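Local coordinates for protein Exo-1,5-alpha-L-arabinofuranobiosidase (PDB 2YDT) that probably hydrolyses alpha-1,5-linked L-arabinan in exo fashion, releasing arabinobiose, and here holds an arabinofuranosylated iminosugar inhibitor in its pocket, at residues 287-292 and 300-305; 135-140 and 192-197; 24-29 and 46-51. One frame throughout, in Å; residues are numbered along the deposited sequence.

Contact 1 (287-292 and 300-305)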
ATOM      1  N   ASN A 287      15.368  17.770  -6.542  1.00 18.24           N
ATOM      2  CA  ASN A 287      14.849  16.944  -5.433  1.00 16.88           C
ATOM      3  C   ASN A 287      13.614  16.097  -5.799  1.00 15.89           C
ATOM      4  O   ASN A 287      13.108  15.358  -4.944  1.00 14.72           O
ATOM      5  CB  ASN A 287      14.441  17.806  -4.270  1.00 17.43           C
ATOM      6  CG  ASN A 287      15.598  18.556  -3.641  1.00 17.54           C
ATOM      7  OD1 ASN A 287      16.750  18.115  -3.693  1.00 19.69           O
ATOM      8  ND2 ASN A 287      15.277  19.666  -2.994  1.00 18.48           N
ATOM      9  N   GLY A 288      13.159  16.202  -7.041  1.00 15.21           N
ATOM     10  CA  GLY A 288      11.899  15.594  -7.473  1.00 13.81           C
ATOM     11  C   GLY A 288      10.758  16.005  -6.578  1.00 13.04           C
ATOM     12  O   GLY A 288      10.794  17.063  -5.900  1.00 12.99           O
ATOM     13  N   THR A 289       9.715  15.167  -6.545  1.00 12.12           N
ATOM     14  CA  THR A 289       8.493  15.460  -5.805  1.00 11.79           C
ATOM     15  C   THR A 289       8.049  14.191  -5.063  1.00 10.96           C
ATOM     16  O   THR A 289       7.779  13.171  -5.722  1.00 10.64           O
ATOM     17  CB  THR A 289       7.338  15.917  -6.726  1.00 12.74           C
ATOM     18  OG1 THR A 289       7.773  17.023  -7.540  1.00 13.27           O
ATOM     19  CG2 THR A 289       6.135  16.402  -5.912  1.00 11.20           C
ATOM     20  N   ILE A 290       7.997  14.286  -3.741  1.00 10.19           N
ATOM     21  CA  ILE A 290       7.374  13.239  -2.896  1.00 10.40           C
ATOM     22  C   ILE A 290       5.884  13.504  -2.976  1.00 10.99           C
ATOM     23  O   ILE A 290       5.452  14.628  -2.821  1.00 10.71           O
ATOM     24  CB  ILE A 290       7.828  13.282  -1.404  1.00 10.90           C
ATOM     25  CG1 ILE A 290       9.343  13.199  -1.267  1.00  9.67           C
ATOM     26  CG2 ILE A 290       7.119  12.164  -0.600  1.00  9.12           C
ATOM     27  CD1 ILE A 290       9.908  13.606   0.056  1.00 10.76           C
ATOM     28  N   VAL A 291       5.082  12.463  -3.231  1.00  9.66           N
ATOM     29  CA  VAL A 291       3.626  12.572  -3.298  1.00 10.09           C
ATOM     30  C   VAL A 291       2.967  11.619  -2.289  1.00  9.27           C
ATOM     31  O   VAL A 291       3.275  10.409  -2.296  1.00 10.19           O
ATOM     32  CB  VAL A 291       3.072  12.313  -4.714  1.00  9.86           C
ATOM     33  CG1 VAL A 291       1.619  12.726  -4.776  1.00  9.43           C
ATOM     34  CG2 VAL A 291       3.866  13.150  -5.766  1.00 10.63           C
ATOM     35  N   VAL A 292       2.112  12.159  -1.444  1.00  8.76           N
ATOM     36  CA  VAL A 292       1.410  11.362  -0.441  1.00  8.21           C
ATOM     37  C   VAL A 292      -0.111  11.509  -0.588  1.00  9.05           C
ATOM     38  O   VAL A 292      -0.665  12.602  -0.747  1.00  9.29           O
ATOM     39  CB  VAL A 292       1.827  11.749   0.998  1.00  8.49           C
ATOM     40  CG1 VAL A 292       0.951  11.068   2.006  1.00  7.96           C
ATOM     41  CG2 VAL A 292       3.298  11.354   1.266  1.00  8.38           C
ATOM     42  N   ILE A 300      -3.918  15.560  -2.853  1.00 11.78           N
ATOM     43  CA  ILE A 300      -2.558  14.997  -2.746  1.00 11.10           C
ATOM     44  C   ILE A 300      -1.688  16.012  -1.990  1.00 12.13           C
ATOM     45  O   ILE A 300      -1.945  17.244  -2.047  1.00 12.74           O
ATOM     46  CB  ILE A 300      -1.969  14.570  -4.081  1.00 11.93           C
ATOM     47  CG1 ILE A 300      -1.779  15.764  -5.043  1.00 12.13           C
ATOM     48  CG2 ILE A 300      -2.828  13.380  -4.668  1.00 11.02           C
ATOM     49  CD1 ILE A 300      -0.888  15.469  -6.226  1.00 12.53           C
ATOM     50  N   PHE A 301      -0.680  15.485  -1.314  1.00 10.34           N
ATOM     51  CA  PHE A 301       0.262  16.231  -0.506  1.00 10.73           C
ATOM     52  C   PHE A 301       1.659  16.037  -1.080  1.00 12.45           C
ATOM     53  O   PHE A 301       2.112  14.907  -1.284  1.00 12.52           O
ATOM     54  CB  PHE A 301       0.164  15.808   0.942  1.00 11.36           C
ATOM     55  CG  PHE A 301      -1.169  16.090   1.545  1.00 10.21           C
ATOM     56  CD1 PHE A 301      -1.418  17.260   2.234  1.00 12.88           C
ATOM     57  CD2 PHE A 301      -2.232  15.222   1.345  1.00 10.49           C
ATOM     58  CE1 PHE A 301      -2.691  17.540   2.750  1.00 12.21           C
ATOM     59  CE2 PHE A 301      -3.497  15.497   1.870  1.00 13.07           C
ATOM     60  CZ  PHE A 301      -3.717  16.672   2.564  1.00 11.59           C
ATOM     61  N   THR A 302       2.357  17.142  -1.352  1.00 10.96           N
ATOM     62  CA  THR A 302       3.634  17.054  -2.061  1.00 10.94           C
ATOM     63  C   THR A 302       4.765  17.697  -1.269  1.00 11.36           C
ATOM     64  O   THR A 302       4.528  18.580  -0.465  1.00 11.92           O
ATOM     65  CB  THR A 302       3.588  17.723  -3.472  1.00 11.42           C
ATOM     66  OG1 THR A 302       3.311  19.137  -3.327  1.00 11.55           O
ATOM     67  CG2 THR A 302       2.527  17.058  -4.367  1.00 10.98           C
ATOM     68  N   ASN A 303       5.991  17.257  -1.565  1.00 11.68           N
ATOM     69  CA  ASN A 303       7.184  17.794  -0.888  1.00 11.83           C
ATOM     70  C   ASN A 303       8.349  17.706  -1.847  1.00 12.10           C
ATOM     71  O   ASN A 303       8.789  16.642  -2.244  1.00 12.04           O
ATOM     72  CB  ASN A 303       7.441  17.055   0.433  1.00 11.00           C
ATOM     73  CG  ASN A 303       8.509  17.721   1.301  1.00  9.67           C
ATOM     74  OD1 ASN A 303       9.677  17.837   0.869  1.00 13.88           O
ATOM     75  ND2 ASN A 303       8.141  18.095   2.520  1.00 11.01           N
ATOM     76  N   GLN A 304       8.857  18.898  -2.227  1.00 13.34           N
ATOM     77  CA  GLN A 304       9.955  19.029  -3.144  1.00 13.81           C
ATOM     78  C   GLN A 304      11.242  19.442  -2.407  1.00 14.81           C
ATOM     79  O   GLN A 304      12.185  19.915  -3.041  1.00 16.03           O
ATOM     80  CB  GLN A 304       9.603  20.043  -4.261  1.00 13.55           C
ATOM     81  CG  GLN A 304       8.483  19.526  -5.174  1.00 14.80           C
ATOM     82  CD  GLN A 304       8.136  20.429  -6.342  1.00 15.91           C
ATOM     83  OE1 GLN A 304       7.688  19.948  -7.409  1.00 18.65           O
ATOM     84  NE2 GLN A 304       8.298  21.725  -6.162  1.00 17.07           N
ATOM     85  N   ALA A 305      11.279  19.190  -1.101  1.00 15.08           N
ATOM     86  CA  ALA A 305      12.410  19.543  -0.227  1.00 15.14           C
ATOM     87  C   ALA A 305      12.910  18.330   0.574  1.00 14.36           C
ATOM     88  O   ALA A 305      13.364  18.455   1.719  1.00 14.93           O
ATOM     89  CB  ALA A 305      12.012  20.685   0.647  1.00 16.05           C
TER
HETATM   90  O   HOH W   1      11.687  15.984  -2.508  1.00 11.96           O
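Gln304, just beyond the end of strand 300-303, lays its side chain alongside that of Thr289, the two pointing the same way. Its CB lies 3.6 Å from Gly288 O. CG stays beside that same carbonyl and also comes 3.5 Å from Thr289 OG1. Because chi1 of -67° sets CG beside the backbone N and the chain beyond is extended, CD continues past the hydroxyl, and the tip, OE1, ends 2.9 Å from Thr289 OG1. Thr289 OG1 is hydrogen-bonded to the carbonyl of Tyr283, with Gln304 OE1 close beside it. The methyl of Thr289 turns to the other strand, with CG2 3.8 Å from Thr302 CB.

Next to this polar end, Asn287 ND2 donates to Gln304 O at 3.1 Å; the N-H...O angle is 160° and the acceptor lies in the amide plane of the asparagine. Asn303 OD1 takes the N-H of Ala305, the mark of an Asx turn, while its ND2 is bonded to the carbonyl of Asp308, and a water spans Asn287 O and Asn303 O.

The strands run at 155° to one another. Ile290-Asn303 and Val292-Phe301 are hydrogen-bonded antiparallel pairs, the latter closed in part by Val292 N to Phe301 O at 2.8 Å, while Val291-Thr302 between them is a non-hydrogen-bonded pair. On the face carrying Val291 and Thr302, Val291 CG1 meets Ile300 CD1 at 4.0 Å, and Leu337 of strand 336-341 touches both Val291 and Ile300. On the face carrying Ile290 and Val292, Val278 of strand 277-281 packs against both. Strand 277-281 flanks one side of the pair and 313-315 the other, so this is the central antiparallel hairpin of a four-stranded beta-propeller blade.

Contact 2 (135-140 and 192-197)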
ATOM      1  N   PHE A 135       2.673 -20.027  -5.890  1.00  9.15           N
ATOM      2  CA  PHE A 135       3.015 -19.802  -4.483  1.00  9.18           C
ATOM      3  C   PHE A 135       4.522 -19.824  -4.309  1.00  9.15           C
ATOM      4  O   PHE A 135       5.213 -20.730  -4.824  1.00 10.40           O
ATOM      5  CB  PHE A 135       2.400 -20.883  -3.608  1.00  8.77           C
ATOM      6  CG  PHE A 135       2.851 -20.832  -2.192  1.00  9.82           C
ATOM      7  CD1 PHE A 135       2.454 -19.790  -1.388  1.00  8.53           C
ATOM      8  CD2 PHE A 135       3.652 -21.831  -1.639  1.00  8.14           C
ATOM      9  CE1 PHE A 135       2.861 -19.710  -0.082  1.00  9.08           C
ATOM     10  CE2 PHE A 135       4.073 -21.759  -0.305  1.00  9.87           C
ATOM     11  CZ  PHE A 135       3.659 -20.711   0.472  1.00  9.10           C
ATOM     12  N   VAL A 136       5.068 -18.815  -3.611  1.00  8.98           N
ATOM     13  CA  VAL A 136       6.505 -18.755  -3.385  1.00  8.95           C
ATOM     14  C   VAL A 136       6.835 -19.148  -1.958  1.00  8.91           C
ATOM     15  O   VAL A 136       7.562 -20.139  -1.732  1.00  8.46           O
ATOM     16  CB  VAL A 136       7.097 -17.370  -3.728  1.00  8.67           C
ATOM     17  CG1 VAL A 136       8.623 -17.360  -3.439  1.00  9.13           C
ATOM     18  CG2 VAL A 136       6.789 -17.028  -5.212  1.00  9.33           C
ATOM     19  N   SER A 137       6.303 -18.402  -0.993  1.00  8.69           N
ATOM     20  CA  SER A 137       6.567 -18.658   0.407  1.00  7.92           C
ATOM     21  C   SER A 137       5.562 -18.029   1.354  1.00  7.98           C
ATOM     22  O   SER A 137       4.915 -17.033   1.009  1.00  8.63           O
ATOM     23  CB  SER A 137       7.991 -18.194   0.793  1.00  9.14           C
ATOM     24  OG  SER A 137       8.161 -16.789   0.607  1.00  9.18           O
ATOM     25  N   HIS A 138       5.464 -18.627   2.549  1.00  7.89           N
ATOM     26  CA  HIS A 138       4.829 -18.015   3.709  1.00  8.31           C
ATOM     27  C   HIS A 138       5.795 -17.053   4.393  1.00  8.41           C
ATOM     28  O   HIS A 138       6.989 -17.361   4.582  1.00  9.40           O
ATOM     29  CB  HIS A 138       4.449 -19.104   4.711  1.00  8.45           C
ATOM     30  CG  HIS A 138       3.508 -20.125   4.170  1.00  9.46           C
ATOM     31  ND1 HIS A 138       2.274 -19.800   3.644  1.00  8.95           N
ATOM     32  CD2 HIS A 138       3.592 -21.484   4.124  1.00 12.21           C
ATOM     33  CE1 HIS A 138       1.631 -20.911   3.316  1.00 10.24           C
ATOM     34  NE2 HIS A 138       2.412 -21.948   3.587  1.00 12.92           N
ATOM     35  N   VAL A 139       5.320 -15.855   4.700  1.00  7.91           N
ATOM     36  CA  VAL A 139       6.140 -14.845   5.360  1.00  8.10           C
ATOM     37  C   VAL A 139       5.869 -14.728   6.845  1.00  8.52           C
ATOM     38  O   VAL A 139       6.780 -14.856   7.676  1.00 10.16           O
ATOM     39  CB  VAL A 139       5.970 -13.480   4.704  1.00  8.11           C
ATOM     40  CG1 VAL A 139       6.998 -12.430   5.330  1.00  9.71           C
ATOM     41  CG2 VAL A 139       6.143 -13.592   3.141  1.00  8.56           C
ATOM     42  N   ALA A 140       4.630 -14.451   7.208  1.00  8.13           N
ATOM     43  CA  ALA A 140       4.307 -14.134   8.603  1.00  8.51           C
ATOM     44  C   ALA A 140       2.924 -14.622   8.954  1.00  8.30           C
ATOM     45  O   ALA A 140       1.969 -14.269   8.294  1.00  9.37           O
ATOM     46  CB  ALA A 140       4.393 -12.608   8.845  1.00  9.17           C
ATOM     47  N   LYS A 192      12.439 -17.291  -0.423  1.00 11.33           N
ATOM     48  CA  LYS A 192      11.973 -18.483   0.315  1.00 11.77           C
ATOM     49  C   LYS A 192      12.214 -18.407   1.828  1.00 11.57           C
ATOM     50  O   LYS A 192      11.322 -18.743   2.622  1.00 13.22           O
ATOM     51  CB  LYS A 192      12.658 -19.740  -0.248  1.00 12.16           C
ATOM     52  CG  LYS A 192      12.366 -20.010  -1.758  1.00 13.97           C
ATOM     53  CD  LYS A 192      10.986 -20.612  -1.892  1.00 18.08           C
ATOM     54  CE  LYS A 192      10.598 -21.000  -3.326  1.00 21.74           C
ATOM     55  NZ  LYS A 192       9.238 -21.593  -3.264  1.00 22.73           N
ATOM     56  N   LYS A 193      13.408 -17.987   2.211  1.00 12.09           N
ATOM     57  CA  LYS A 193      13.856 -17.915   3.609  1.00 13.93           C
ATOM     58  C   LYS A 193      13.729 -16.443   4.022  1.00 12.72           C
ATOM     59  O   LYS A 193      14.277 -15.567   3.360  1.00 12.23           O
ATOM     60  CB  LYS A 193      15.329 -18.363   3.637  1.00 15.85           C
ATOM     61  CG  LYS A 193      16.134 -18.235   4.934  1.00 20.84           C
ATOM     62  CD  LYS A 193      17.628 -18.671   4.690  1.00 25.79           C
ATOM     63  CE  LYS A 193      18.392 -18.778   6.021  1.00 29.75           C
ATOM     64  NZ  LYS A 193      19.855 -19.075   5.817  1.00 31.37           N
ATOM     65  N   TRP A 194      13.030 -16.187   5.122  1.00 10.85           N
ATOM     66  CA  TRP A 194      12.847 -14.797   5.621  1.00 11.00           C
ATOM     67  C   TRP A 194      13.633 -14.593   6.926  1.00 11.70           C
ATOM     68  O   TRP A 194      13.731 -15.505   7.766  1.00 12.40           O
ATOM     69  CB  TRP A 194      11.368 -14.498   5.826  1.00 11.57           C
ATOM     70  CG  TRP A 194      10.651 -14.488   4.544  1.00 10.06           C
ATOM     71  CD1 TRP A 194      10.049 -15.572   3.932  1.00 11.35           C
ATOM     72  CD2 TRP A 194      10.466 -13.385   3.666  1.00  8.01           C
ATOM     73  NE1 TRP A 194       9.561 -15.205   2.734  1.00 10.56           N
ATOM     74  CE2 TRP A 194       9.770 -13.870   2.534  1.00  8.25           C
ATOM     75  CE3 TRP A 194      10.810 -12.022   3.718  1.00  9.38           C
ATOM     76  CZ2 TRP A 194       9.424 -13.050   1.461  1.00 10.93           C
ATOM     77  CZ3 TRP A 194      10.462 -11.196   2.651  1.00 10.10           C
ATOM     78  CH2 TRP A 194       9.777 -11.717   1.530  1.00  8.85           C
ATOM     79  N   SER A 195      14.207 -13.420   7.080  1.00 10.36           N
ATOM     80  CA  SER A 195      14.936 -13.026   8.305  1.00 10.77           C
ATOM     81  C   SER A 195      14.055 -12.979   9.561  1.00 11.39           C
ATOM     82  O   SER A 195      12.813 -12.952   9.514  1.00 10.89           O
ATOM     83  CB  SER A 195      15.561 -11.632   8.123  1.00 10.98           C
ATOM     84  OG  SER A 195      14.588 -10.587   8.269  1.00 11.23           O
ATOM     85  N   LYS A 196      14.738 -12.927  10.708  1.00 12.12           N
ATOM     86  CA  LYS A 196      14.110 -12.532  11.956  1.00 13.72           C
ATOM     87  C   LYS A 196      13.341 -11.212  11.750  1.00 12.38           C
ATOM     88  O   LYS A 196      13.757 -10.329  10.989  1.00 12.56           O
ATOM     89  CB  LYS A 196      15.261 -12.339  12.945  1.00 14.49           C
ATOM     90  CG  LYS A 196      14.970 -11.965  14.347  1.00 21.23           C
ATOM     91  CD  LYS A 196      16.341 -12.050  15.083  1.00 25.39           C
ATOM     92  CE  LYS A 196      16.560 -10.975  16.127  1.00 29.46           C
ATOM     93  NZ  LYS A 196      18.038 -10.879  16.461  1.00 31.89           N
ATOM     94  N   VAL A 197      12.216 -11.075  12.433  1.00  9.76           N
ATOM     95  CA  VAL A 197      11.470  -9.797  12.451  1.00 10.41           C
ATOM     96  C   VAL A 197      12.313  -8.663  13.021  1.00 10.36           C
ATOM     97  O   VAL A 197      12.957  -8.820  14.087  1.00 12.09           O
ATOM     98  CB  VAL A 197      10.181  -9.953  13.219  1.00  8.66           C
ATOM     99  CG1 VAL A 197       9.417  -8.613  13.351  1.00 11.59           C
ATOM    100  CG2 VAL A 197       9.270 -10.995  12.554  1.00 11.98           C
TER
HETATM  101  O   HOH W   2       9.019 -19.030   4.690  1.00 27.48           O
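At a joint between adjacent blades of the beta-propeller, Trp194, in the loop before strand 198-201, meets Ser137 and Val139 on strand 134-142, the outermost strand of the preceding blade. The indole is addressed in two ways. At its edge, NE1 donates to Ser137 OG over 3.0 Å; the N-H...O angle of 171° and an acceptor in the ring plane make this a straight, in-plane bond. Ser137 OG is also bonded to the carbonyl of Leu191, so the hydroxyl has partners from two residues of the same loop.

Over one face of the indole stands Val139. Its CG1 is 4.2 Å from the centroid of the six-membered ring and 18° off the normal, a CH-pi contact, while CG2 sits nearer the rim, 3.7 Å from Trp194 CE2. With chi1 near -173° both methyls are presented to the ring.

Lys192 reaches back along the strand: bent at chi2, it carries NZ to 2.7 Å from Val136 O, in the carbonyl plane and on a lone pair. Its CE lies 4.1 Å from Val136 CG1, the two side chains crossing at about a right angle. A water joins His138 O, 2.6 Å away, to Lys192 O.

Strand 134-142 has two classic bulges here, Val136 and Ser137 opposite Val123 and Val139 and Ala140 opposite Ile121, both on strand 119-126. Leu168 of strand 165-172 touches Val139 as well as Trp194, and the indole also rests on Gln186 and Thr188 of strand 182-188.

Contact 3 (24-29 and 46-51); sequences RDPQVL and ENYSPE. With AHR (alpha-L-arabinofuranose), chain C.
Tyr48 presents its ring to Pro26 and its hydroxyl to Glu46. Apolar contact comes first: Pro26, preceded by a cis peptide, sets CD over the ring centre, 3.7 Å from the Tyr48 centroid and 10° off the normal, a CH-pi contact; Leu29 CB lies 4.1 Å from Tyr48 CE2.

Among side-chain hydrogen bonds, Arg24 grips Ser49 O side-on, NE at 3.0 Å and NH2 at 2.9 Å, both from the same face of the carbonyl, with the oxygen in the guanidinium plane. Tyr48 OH donates to Glu46 OE1 at 2.6 Å, arriving from above the carboxylate plane.

Backbone bonds run from Arg24 N to Tyr48 O and from Tyr48 N to Gln27 O; Glu46 N reaches Leu29 O at 2.8 Å.

As for charges, Glu51 OE1 stands over a guanidinium face of Arg24 in a long salt bridge, and its firmer partners are Ser114 and Arg85.

With the sugar, arabinofuranose O5 donates to Glu46 OE2 at 2.6 Å, an oxygen also bonded by the backbone N of Gln87. Tyr48 thus probably helps to position the glutamate in the arabinofuranose pocket at the end of a propeller-blade hairpin.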
ATOM      1  N   ARG A  24     -20.256  -9.152  -0.842  1.00  7.68           N
ATOM      2  CA  ARG A  24     -20.330  -8.798   0.578  1.00  7.30           C
ATOM      3  C   ARG A  24     -19.698  -7.451   0.883  1.00  8.53           C
ATOM      4  O   ARG A  24     -18.592  -7.211   0.469  1.00  8.63           O
ATOM      5  CB  ARG A  24     -19.658  -9.890   1.406  1.00  7.88           C
ATOM      6  CG  ARG A  24     -20.295 -11.268   1.237  1.00  9.57           C
ATOM      7  CD  ARG A  24     -19.500 -12.402   1.934  1.00  8.60           C
ATOM      8  NE  ARG A  24     -18.223 -12.663   1.287  1.00  7.39           N
ATOM      9  CZ  ARG A  24     -17.030 -12.215   1.707  1.00  6.56           C
ATOM     10  NH1 ARG A  24     -16.896 -11.540   2.855  1.00  7.43           N
ATOM     11  NH2 ARG A  24     -15.931 -12.512   0.984  1.00  8.57           N
ATOM     12  N   ASP A  25     -20.388  -6.606   1.638  1.00  8.81           N
ATOM     13  CA  ASP A  25     -19.883  -5.284   2.096  1.00  8.22           C
ATOM     14  C   ASP A  25     -18.477  -5.456   2.666  1.00  8.42           C
ATOM     15  O   ASP A  25     -18.238  -6.366   3.510  1.00  8.79           O
ATOM     16  CB  ASP A  25     -20.829  -4.817   3.189  1.00  9.09           C
ATOM     17  CG  ASP A  25     -20.678  -3.374   3.568  1.00 12.68           C
ATOM     18  OD1 ASP A  25     -20.143  -2.541   2.824  1.00 10.03           O
ATOM     19  OD2 ASP A  25     -21.214  -3.072   4.655  1.00 17.54           O
ATOM     20  N   PRO A  26     -17.500  -4.641   2.189  1.00  8.47           N
ATOM     21  CA  PRO A  26     -17.582  -3.460   1.297  1.00  7.97           C
ATOM     22  C   PRO A  26     -17.509  -3.746  -0.202  1.00  7.24           C
ATOM     23  O   PRO A  26     -17.483  -2.800  -0.994  1.00  7.01           O
ATOM     24  CB  PRO A  26     -16.370  -2.643   1.732  1.00  7.63           C
ATOM     25  CG  PRO A  26     -15.348  -3.692   2.019  1.00  8.23           C
ATOM     26  CD  PRO A  26     -16.123  -4.796   2.707  1.00  8.21           C
ATOM     27  N   GLN A  27     -17.434  -5.023  -0.584  1.00  7.43           N
ATOM     28  CA  GLN A  27     -17.519  -5.505  -1.967  1.00  6.77           C
ATOM     29  C   GLN A  27     -16.169  -5.463  -2.665  1.00  6.86           C
ATOM     30  O   GLN A  27     -15.696  -6.473  -3.171  1.00  6.18           O
ATOM     31  CB  GLN A  27     -18.650  -4.844  -2.777  1.00  7.02           C
ATOM     32  CG  GLN A  27     -20.019  -4.944  -2.107  1.00  6.43           C
ATOM     33  CD  GLN A  27     -21.126  -4.438  -2.991  1.00  8.78           C
ATOM     34  OE1 GLN A  27     -21.057  -3.311  -3.449  1.00  9.22           O
ATOM     35  NE2 GLN A  27     -22.152  -5.275  -3.264  1.00  8.48           N
ATOM     36  N   VAL A  28     -15.566  -4.287  -2.697  1.00  6.26           N
ATOM     37  CA  VAL A  28     -14.187  -4.095  -3.118  1.00  5.43           C
ATOM     38  C   VAL A  28     -13.561  -3.128  -2.117  1.00  6.19           C
ATOM     39  O   VAL A  28     -14.282  -2.366  -1.452  1.00  7.15           O
ATOM     40  CB  VAL A  28     -14.078  -3.570  -4.538  1.00  5.53           C
ATOM     41  CG1 VAL A  28     -14.651  -4.610  -5.530  1.00  6.22           C
ATOM     42  CG2 VAL A  28     -14.762  -2.149  -4.697  1.00  7.46           C
ATOM     43  N   LEU A  29     -12.227  -3.157  -2.007  1.00  5.49           N
ATOM     44  CA  LEU A  29     -11.486  -2.260  -1.121  1.00  5.44           C
ATOM     45  C   LEU A  29     -10.013  -2.443  -1.496  1.00  6.90           C
ATOM     46  O   LEU A  29      -9.627  -3.474  -2.065  1.00  6.13           O
ATOM     47  CB  LEU A  29     -11.717  -2.653   0.356  1.00  5.22           C
ATOM     48  CG  LEU A  29     -11.356  -1.607   1.407  1.00  5.78           C
ATOM     49  CD1 LEU A  29     -12.373  -0.416   1.381  1.00  6.36           C
ATOM     50  CD2 LEU A  29     -11.232  -2.220   2.811  1.00  7.31           C
ATOM     51  N   GLU A  46      -8.954  -6.074  -2.955  1.00  6.63           N
ATOM     52  CA  GLU A  46      -9.697  -7.073  -2.136  1.00  6.14           C
ATOM     53  C   GLU A  46     -11.056  -7.271  -2.776  1.00  6.32           C
ATOM     54  O   GLU A  46     -11.799  -6.313  -2.940  1.00  6.83           O
ATOM     55  CB  GLU A  46      -9.911  -6.589  -0.708  1.00  5.63           C
ATOM     56  CG  GLU A  46      -8.638  -6.360   0.084  1.00  5.98           C
ATOM     57  CD  GLU A  46      -8.835  -5.697   1.441  1.00  6.23           C
ATOM     58  OE1 GLU A  46      -9.936  -5.265   1.783  1.00  6.73           O
ATOM     59  OE2 GLU A  46      -7.826  -5.601   2.159  1.00  7.31           O
ATOM     60  N   ASN A  47     -11.421  -8.523  -3.075  1.00  6.86           N
ATOM     61  CA  ASN A  47     -12.622  -8.845  -3.839  1.00  6.56           C
ATOM     62  C   ASN A  47     -13.520  -9.728  -2.974  1.00  6.84           C
ATOM     63  O   ASN A  47     -13.206 -10.890  -2.692  1.00  7.04           O
ATOM     64  CB  ASN A  47     -12.161  -9.560  -5.109  1.00  6.62           C
ATOM     65  CG  ASN A  47     -13.251  -9.707  -6.163  1.00  7.14           C
ATOM     66  OD1 ASN A  47     -13.652  -8.711  -6.762  1.00  6.78           O
ATOM     67  ND2 ASN A  47     -13.676 -10.963  -6.440  1.00  5.25           N
ATOM     68  N   TYR A  48     -14.580  -9.128  -2.446  1.00  7.57           N
ATOM     69  CA  TYR A  48     -15.404  -9.732  -1.381  1.00  7.03           C
ATOM     70  C   TYR A  48     -16.542 -10.556  -2.006  1.00  8.19           C
ATOM     71  O   TYR A  48     -17.729 -10.321  -1.762  1.00  8.34           O
ATOM     72  CB  TYR A  48     -15.939  -8.690  -0.400  1.00  7.36           C
ATOM     73  CG  TYR A  48     -14.910  -8.014   0.474  1.00  6.56           C
ATOM     74  CD1 TYR A  48     -14.813  -8.316   1.816  1.00  7.70           C
ATOM     75  CD2 TYR A  48     -14.016  -7.070  -0.045  1.00  6.11           C
ATOM     76  CE1 TYR A  48     -13.865  -7.714   2.652  1.00  7.28           C
ATOM     77  CE2 TYR A  48     -13.065  -6.471   0.776  1.00  5.71           C
ATOM     78  CZ  TYR A  48     -12.990  -6.785   2.125  1.00  6.00           C
ATOM     79  OH  TYR A  48     -12.048  -6.205   2.951  1.00  8.07           O
ATOM     80  N   SER A  49     -16.136 -11.596  -2.701  1.00  7.67           N
ATOM     81  CA  SER A  49     -17.096 -12.470  -3.383  1.00  7.78           C
ATOM     82  C   SER A  49     -17.761 -13.424  -2.388  1.00  7.68           C
ATOM     83  O   SER A  49     -17.235 -13.714  -1.340  1.00  7.38           O
ATOM     84  CB  SER A  49     -16.397 -13.234  -4.508  1.00  8.54           C
ATOM     85  OG  SER A  49     -15.309 -13.977  -3.996  1.00  8.91           O
ATOM     86  N   PRO A  50     -18.966 -13.924  -2.731  1.00 10.01           N
ATOM     87  CA  PRO A  50     -19.606 -14.946  -1.894  1.00 10.56           C
ATOM     88  C   PRO A  50     -18.847 -16.261  -2.025  1.00  9.60           C
ATOM     89  O   PRO A  50     -18.549 -16.683  -3.139  1.00 11.81           O
ATOM     90  CB  PRO A  50     -21.030 -15.065  -2.509  1.00 11.60           C
ATOM     91  CG  PRO A  50     -21.097 -14.022  -3.575  1.00 13.95           C
ATOM     92  CD  PRO A  50     -19.722 -13.635  -3.956  1.00 11.29           C
ATOM     93  N   GLU A  51     -18.572 -16.910  -0.885  1.00 10.69           N
ATOM     94  CA  GLU A  51     -17.719 -18.080  -0.810  1.00 11.21           C
ATOM     95  C   GLU A  51     -18.551 -19.349  -0.485  1.00 12.84           C
ATOM     96  O   GLU A  51     -19.453 -19.245   0.285  1.00 13.75           O
ATOM     97  CB  GLU A  51     -16.710 -17.884   0.305  1.00 11.83           C
ATOM     98  CG  GLU A  51     -15.678 -16.804  -0.016  1.00  8.97           C
ATOM     99  CD  GLU A  51     -14.678 -16.618   1.100  1.00  9.70           C
ATOM    100  OE1 GLU A  51     -15.090 -16.089   2.149  1.00 10.95           O
ATOM    101  OE2 GLU A  51     -13.498 -17.022   0.921  1.00  8.88           O
TER
HETATM  102  O5  AHR C 501      -8.002  -4.400   4.488  1.00  7.41           O
HETATM  103  C5  AHR C 501      -9.221  -4.721   5.179  1.00  7.41           C
HETATM  104  C4  AHR C 501      -9.265  -4.098   6.553  1.00  7.15           C
HETATM  105  O4  AHR C 501      -8.254  -4.590   7.409  1.00  7.20           O
HETATM  106  C3  AHR C 501     -10.546  -4.448   7.333  1.00  7.31           C
HETATM  107  O3  AHR C 501     -11.690  -3.640   6.957  1.00  7.81           O
HETATM  108  C2  AHR C 501     -10.133  -4.125   8.748  1.00  7.15           C
HETATM  109  O2  AHR C 501     -10.812  -4.868   9.772  1.00  7.85           O
HETATM  110  C1  AHR C 501      -8.659  -4.427   8.744  1.00  8.35           C

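Along the chain the order is contact 3, then contact 2, then contact 1, each closing before the next opens. They sample a six-bladed beta-propeller at separate places: contact 3 lies within the blade that runs from strand 28-35 to strand 70-75, contact 2 joins the blade ending in strand 134-142 to the one ending in strand 198-201, and contact 1 sits inside the blade from strand 277-281 to strand 313-315. The centre of contact 1 is about 33 Å from the centres of both others, which are themselves about 27 Å apart; none touch. Contact 1 lies across the chain's centre from both others. Only contact 3 includes arabinofuranose-pocket residues, whereas contact 2 stays clear of the known sites.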